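Local atomic coordinates of homoserine O-acetyltransferase (Pseudomonas veronii, PDB entry 5EFZ), a protein that hydrolyses ethyl acetate and other short acetate esters as a homodimeric esterase, a step in the bacterial degradation of methyl ketones such as 2-butanone. Residues Trp223-Arg237 / Ser330-Ala342. Residues are numbered along the deposited sequence; the frame is centred on the assembly and turned at random.
Sequences WTLMGWSPEFFRTGR and SIDGHLGLFGTDA. With ACT (acetate ion), chain O.
Gly227 and Trp228 meet the backbone of Gly333 and His334, with CA atoms 4.5 Å apart at Trp228 and Gly333, and Leu335 N donates to Gly227 O over 2.7 Å. The contact joins the end of helix 213-227 and the short helix 230-234 to the loop that carries the histidine of an alpha/beta-hydrolase fold. Leu335 CB sits over the six-membered ring of Trp228, 3.4 Å from its centroid, while Phe232 CZ covers the other face. Thr340 OG1 lies at the edge of the same indole. Ser229 OG donates to Ile331 O and, as N-cap of helix 230-234, accepts from Phe232 N, one hydroxyl thus tying helix start to loop. Arg237 grips Asp332 side-on: NE reaches OD1 and NH2 reaches OD2 at 2.9 Å, both on syn lone pairs, with the two planes 20° apart. Bends at chi2 and chi3 (-74° and -66°) curl the arginine chain so that the edge of its guanidinium meets this carboxylate. NH2 also donates to Thr340 O, approaching from above that carbonyl plane. A leucine in place of Arg237 would probably leave the Asp332 carboxylate without its cationic mate and Thr340 O without this donor. His334, assigned as catalytic with Ser151 and Asp305, has its ND1 hydrogen-bonded to Asp305 OD2. Trp223 CZ3 lies 4.0 Å from His334 CD2. An acetate ion, probably from the crystallisation liquor, is also hydrogen-bonded to Ser151 OG and accepts at its O atom from His334 NE2 at 2.7 Å.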
loop_
_atom_site.group_PDB
_atom_site.type_symbol
_atom_site.label_atom_id
_atom_site.label_comp_id
_atom_site.label_asym_id
_atom_site.label_seq_id
_atom_site.Cartn_x
_atom_site.Cartn_y
_atom_site.Cartn_z
ATOM N N TRP A 223 6.265 -0.782 -6.067
ATOM C CA TRP A 223 5.873 -2.174 -6.239
ATOM C C TRP A 223 6.258 -3.028 -5.032
ATOM O O TRP A 223 5.558 -3.969 -4.687
ATOM C CB TRP A 223 6.504 -2.762 -7.508
ATOM C CG TRP A 223 5.625 -2.556 -8.689
ATOM C CD1 TRP A 223 5.816 -1.666 -9.729
ATOM C CD2 TRP A 223 4.395 -3.242 -8.963
ATOM N NE1 TRP A 223 4.776 -1.784 -10.641
ATOM C CE2 TRP A 223 3.901 -2.744 -10.202
ATOM C CE3 TRP A 223 3.682 -4.257 -8.301
ATOM C CZ2 TRP A 223 2.692 -3.200 -10.769
ATOM C CZ3 TRP A 223 2.473 -4.713 -8.873
ATOM C CH2 TRP A 223 2.014 -4.194 -10.103
ATOM N N THR A 224 7.365 -2.703 -4.382
ATOM C CA THR A 224 7.754 -3.456 -3.199
ATOM C C THR A 224 6.765 -3.194 -2.052
ATOM O O THR A 224 6.427 -4.099 -1.267
ATOM C CB THR A 224 9.173 -3.078 -2.732
ATOM O OG1 THR A 224 10.081 -3.135 -3.857
ATOM C CG2 THR A 224 9.651 -4.053 -1.619
ATOM N N LEU A 225 6.350 -1.943 -1.939
ATOM C CA LEU A 225 5.417 -1.503 -0.913
ATOM C C LEU A 225 4.041 -2.196 -1.045
ATOM O O LEU A 225 3.444 -2.601 -0.042
ATOM C CB LEU A 225 5.226 0.022 -0.995
ATOM C CG LEU A 225 4.178 0.598 -0.045
ATOM C CD1 LEU A 225 4.650 0.479 1.416
ATOM C CD2 LEU A 225 3.888 2.031 -0.367
ATOM N N MET A 226 3.547 -2.302 -2.277
ATOM C CA MET A 226 2.166 -2.758 -2.535
ATOM C C MET A 226 2.071 -4.179 -3.103
ATOM O O MET A 226 1.004 -4.760 -3.088
ATOM C CB MET A 226 1.453 -1.809 -3.536
ATOM C CG MET A 226 1.200 -0.402 -2.964
ATOM S SD MET A 226 0.046 -0.397 -1.600
ATOM C CE MET A 226 -1.446 -1.056 -2.341
ATOM N N GLY A 227 3.169 -4.724 -3.581
ATOM C CA GLY A 227 3.105 -5.941 -4.384
ATOM C C GLY A 227 3.194 -7.232 -3.601
ATOM O O GLY A 227 2.903 -8.307 -4.137
ATOM N N TRP A 228 3.611 -7.138 -2.336
ATOM C CA TRP A 228 3.782 -8.361 -1.519
ATOM C C TRP A 228 2.787 -8.284 -0.379
ATOM O O TRP A 228 1.581 -8.176 -0.627
ATOM C CB TRP A 228 5.235 -8.496 -1.041
ATOM C CG TRP A 228 6.248 -8.488 -2.202
ATOM C CD1 TRP A 228 6.989 -7.420 -2.655
ATOM C CD2 TRP A 228 6.581 -9.597 -3.047
ATOM N NE1 TRP A 228 7.793 -7.814 -3.717
ATOM C CE2 TRP A 228 7.539 -9.140 -3.985
ATOM C CE3 TRP A 228 6.177 -10.948 -3.080
ATOM C CZ2 TRP A 228 8.100 -9.984 -4.961
ATOM C CZ3 TRP A 228 6.722 -11.786 -4.066
ATOM C CH2 TRP A 228 7.701 -11.301 -4.978
ATOM N N SER A 229 3.236 -8.344 0.875
ATOM C CA SER A 229 2.358 -8.017 1.992
ATOM C C SER A 229 3.207 -7.696 3.213
ATOM O O SER A 229 4.391 -8.022 3.250
ATOM C CB SER A 229 1.381 -9.173 2.331
ATOM O OG SER A 229 2.086 -10.202 3.007
ATOM N N PRO A 230 2.619 -7.007 4.207
ATOM C CA PRO A 230 3.384 -6.822 5.443
ATOM C C PRO A 230 3.812 -8.172 6.067
ATOM O O PRO A 230 4.907 -8.284 6.621
ATOM C CB PRO A 230 2.402 -6.076 6.351
ATOM C CG PRO A 230 1.567 -5.253 5.344
ATOM C CD PRO A 230 1.386 -6.193 4.167
ATOM N N GLU A 231 2.960 -9.186 5.968
ATOM C CA GLU A 231 3.296 -10.504 6.514
ATOM C C GLU A 231 4.462 -11.170 5.785
ATOM O O GLU A 231 5.272 -11.870 6.405
ATOM C CB GLU A 231 2.092 -11.451 6.445
ATOM C CG GLU A 231 1.154 -11.370 7.618
ATOM C CD GLU A 231 1.845 -11.675 8.930
ATOM O OE1 GLU A 231 1.899 -12.856 9.358
ATOM O OE2 GLU A 231 2.346 -10.719 9.544
ATOM N N PHE A 232 4.512 -10.985 4.468
ATOM C CA PHE A 232 5.651 -11.454 3.654
ATOM C C PHE A 232 6.964 -11.045 4.310
ATOM O O PHE A 232 7.883 -11.871 4.526
ATOM C CB PHE A 232 5.539 -10.873 2.243
ATOM C CG PHE A 232 6.676 -11.249 1.279
ATOM C CD1 PHE A 232 6.612 -12.426 0.541
ATOM C CD2 PHE A 232 7.724 -10.355 1.030
ATOM C CE1 PHE A 232 7.636 -12.769 -0.417
ATOM C CE2 PHE A 232 8.715 -10.660 0.104
ATOM C CZ PHE A 232 8.681 -11.872 -0.619
ATOM N N PHE A 233 7.063 -9.758 4.620
ATOM C CA PHE A 233 8.286 -9.220 5.207
ATOM C C PHE A 233 8.418 -9.543 6.665
ATOM O O PHE A 233 9.525 -9.841 7.126
ATOM C CB PHE A 233 8.363 -7.699 4.989
ATOM C CG PHE A 233 8.434 -7.337 3.523
ATOM C CD1 PHE A 233 9.586 -7.620 2.787
ATOM C CD2 PHE A 233 7.351 -6.753 2.870
ATOM C CE1 PHE A 233 9.658 -7.291 1.428
ATOM C CE2 PHE A 233 7.416 -6.457 1.507
ATOM C CZ PHE A 233 8.569 -6.731 0.790
ATOM N N ARG A 234 7.320 -9.490 7.413
ATOM C CA ARG A 234 7.419 -9.735 8.832
ATOM C C ARG A 234 7.959 -11.132 9.099
ATOM O O ARG A 234 8.728 -11.334 10.051
ATOM C CB ARG A 234 6.062 -9.579 9.548
ATOM C CG ARG A 234 6.190 -9.841 11.072
ATOM C CD ARG A 234 4.854 -9.814 11.815
ATOM N NE ARG A 234 4.010 -10.981 11.539
ATOM C CZ ARG A 234 4.106 -12.154 12.162
ATOM N NH1 ARG A 234 5.026 -12.342 13.095
ATOM N NH2 ARG A 234 3.286 -13.157 11.837
ATOM N N THR A 235 7.555 -12.088 8.272
ATOM C CA THR A 235 7.921 -13.482 8.535
ATOM C C THR A 235 9.200 -13.870 7.792
ATOM O O THR A 235 9.641 -15.013 7.856
ATOM C CB THR A 235 6.800 -14.461 8.153
ATOM O OG1 THR A 235 6.547 -14.377 6.745
ATOM C CG2 THR A 235 5.514 -14.149 8.928
ATOM N N GLY A 236 9.797 -12.908 7.096
ATOM C CA GLY A 236 11.110 -13.118 6.513
ATOM C C GLY A 236 11.134 -13.904 5.208
ATOM O O GLY A 236 12.147 -14.527 4.892
ATOM N N ARG A 237 10.059 -13.819 4.428
ATOM C CA ARG A 237 9.995 -14.494 3.128
ATOM C C ARG A 237 11.119 -14.048 2.183
ATOM O O ARG A 237 11.652 -14.853 1.415
ATOM C CB ARG A 237 8.641 -14.265 2.441
ATOM C CG ARG A 237 7.500 -15.099 3.021
ATOM C CD ARG A 237 7.608 -16.604 2.589
ATOM N NE ARG A 237 7.411 -16.698 1.141
ATOM C CZ ARG A 237 8.010 -17.583 0.354
ATOM N NH1 ARG A 237 8.857 -18.457 0.870
ATOM N NH2 ARG A 237 7.783 -17.565 -0.961
ATOM N N SER A 330 -1.874 -17.188 0.201
ATOM C CA SER A 330 -0.455 -16.889 0.120
ATOM C C SER A 330 -0.140 -15.540 0.740
ATOM O O SER A 330 -0.702 -14.522 0.322
ATOM C CB SER A 330 0.014 -16.881 -1.352
ATOM O OG SER A 330 1.381 -16.489 -1.387
ATOM N N ILE A 331 0.775 -15.519 1.704
ATOM C CA ILE A 331 1.192 -14.232 2.266
ATOM C C ILE A 331 2.094 -13.476 1.288
ATOM O O ILE A 331 2.485 -12.331 1.568
ATOM C CB ILE A 331 1.916 -14.403 3.622
ATOM C CG1 ILE A 331 3.214 -15.194 3.440
ATOM C CG2 ILE A 331 0.976 -15.073 4.673
ATOM C CD1 ILE A 331 4.088 -15.189 4.652
ATOM N N ASP A 332 2.443 -14.089 0.144
ATOM C CA ASP A 332 3.294 -13.378 -0.824
ATOM C C ASP A 332 2.474 -12.308 -1.542
ATOM O O ASP A 332 3.026 -11.434 -2.195
ATOM C CB ASP A 332 3.926 -14.319 -1.871
ATOM C CG ASP A 332 5.042 -15.188 -1.290
ATOM O OD1 ASP A 332 5.080 -15.412 -0.056
ATOM O OD2 ASP A 332 5.878 -15.686 -2.067
ATOM N N GLY A 333 1.157 -12.356 -1.409
ATOM C CA GLY A 333 0.348 -11.266 -1.951
ATOM C C GLY A 333 0.401 -11.241 -3.471
ATOM O O GLY A 333 0.642 -12.261 -4.144
ATOM N N HIS A 334 0.233 -10.040 -4.022
ATOM C CA HIS A 334 0.063 -9.952 -5.463
ATOM C C HIS A 334 1.194 -10.598 -6.264
ATOM O O HIS A 334 0.962 -11.353 -7.249
ATOM C CB HIS A 334 -0.074 -8.485 -5.860
ATOM C CG HIS A 334 -0.515 -8.320 -7.277
ATOM N ND1 HIS A 334 -1.826 -8.525 -7.671
ATOM C CD2 HIS A 334 0.183 -8.007 -8.402
ATOM C CE1 HIS A 334 -1.921 -8.308 -8.981
ATOM N NE2 HIS A 334 -0.718 -7.995 -9.449
ATOM N N LEU A 335 2.436 -10.314 -5.870
ATOM C CA LEU A 335 3.567 -10.783 -6.678
ATOM C C LEU A 335 3.921 -12.242 -6.393
ATOM O O LEU A 335 4.893 -12.767 -6.951
ATOM C CB LEU A 335 4.792 -9.884 -6.476
ATOM C CG LEU A 335 4.578 -8.501 -7.096
ATOM C CD1 LEU A 335 5.761 -7.566 -6.795
ATOM C CD2 LEU A 335 4.317 -8.625 -8.613
ATOM N N GLY A 336 3.097 -12.922 -5.592
ATOM C CA GLY A 336 3.080 -14.385 -5.598
ATOM C C GLY A 336 2.790 -14.890 -7.012
ATOM O O GLY A 336 3.060 -16.043 -7.321
ATOM N N LEU A 337 2.289 -14.026 -7.900
ATOM C CA LEU A 337 2.124 -14.419 -9.302
ATOM C C LEU A 337 3.464 -14.770 -9.947
ATOM O O LEU A 337 3.505 -15.509 -10.926
ATOM C CB LEU A 337 1.448 -13.309 -10.118
ATOM C CG LEU A 337 -0.047 -13.077 -9.868
ATOM C CD1 LEU A 337 -0.484 -11.774 -10.550
ATOM C CD2 LEU A 337 -0.877 -14.272 -10.373
ATOM N N PHE A 338 4.554 -14.220 -9.407
ATOM C CA PHE A 338 5.886 -14.436 -9.954
ATOM C C PHE A 338 6.438 -15.840 -9.624
ATOM O O PHE A 338 7.556 -16.187 -10.017
ATOM C CB PHE A 338 6.844 -13.370 -9.430
ATOM C CG PHE A 338 6.713 -12.038 -10.139
ATOM C CD1 PHE A 338 5.688 -11.816 -11.071
ATOM C CD2 PHE A 338 7.628 -11.019 -9.891
ATOM C CE1 PHE A 338 5.565 -10.585 -11.742
ATOM C CE2 PHE A 338 7.537 -9.796 -10.578
ATOM C CZ PHE A 338 6.510 -9.577 -11.492
ATOM N N GLY A 339 5.657 -16.643 -8.932
ATOM C CA GLY A 339 6.081 -18.007 -8.648
ATOM C C GLY A 339 7.019 -18.177 -7.462
ATOM O O GLY A 339 7.732 -19.173 -7.376
ATOM N N THR A 340 7.018 -17.220 -6.539
ATOM C CA THR A 340 7.832 -17.300 -5.337
ATOM C C THR A 340 7.340 -18.311 -4.292
ATOM O O THR A 340 8.116 -18.774 -3.442
ATOM C CB THR A 340 7.890 -15.910 -4.645
ATOM O OG1 THR A 340 6.556 -15.386 -4.556
ATOM C CG2 THR A 340 8.735 -14.951 -5.502
ATOM N N ASP A 341 6.050 -18.616 -4.341
ATOM C CA ASP A 341 5.378 -19.407 -3.321
ATOM C C ASP A 341 4.903 -20.737 -3.928
ATOM O O ASP A 341 3.867 -20.800 -4.622
ATOM C CB ASP A 341 4.205 -18.631 -2.743
ATOM C CG ASP A 341 3.497 -19.390 -1.630
ATOM O OD1 ASP A 341 3.727 -20.616 -1.442
ATOM O OD2 ASP A 341 2.679 -18.762 -0.939
ATOM N N ALA A 342 5.692 -21.774 -3.698
ATOM C CA ALA A 342 5.399 -23.089 -4.257
ATOM C C ALA A 342 4.092 -23.680 -3.673
ATOM O O ALA A 342 3.429 -24.460 -4.349
ATOM C CB ALA A 342 6.585 -24.049 -4.018
HETATM C C ACT O . 0.248 -7.350 -12.916
HETATM O O ACT O . -0.267 -6.917 -11.846
HETATM O OXT ACT O . -0.476 -7.333 -13.967
HETATM C CH3 ACT O . 1.640 -7.883 -12.915
#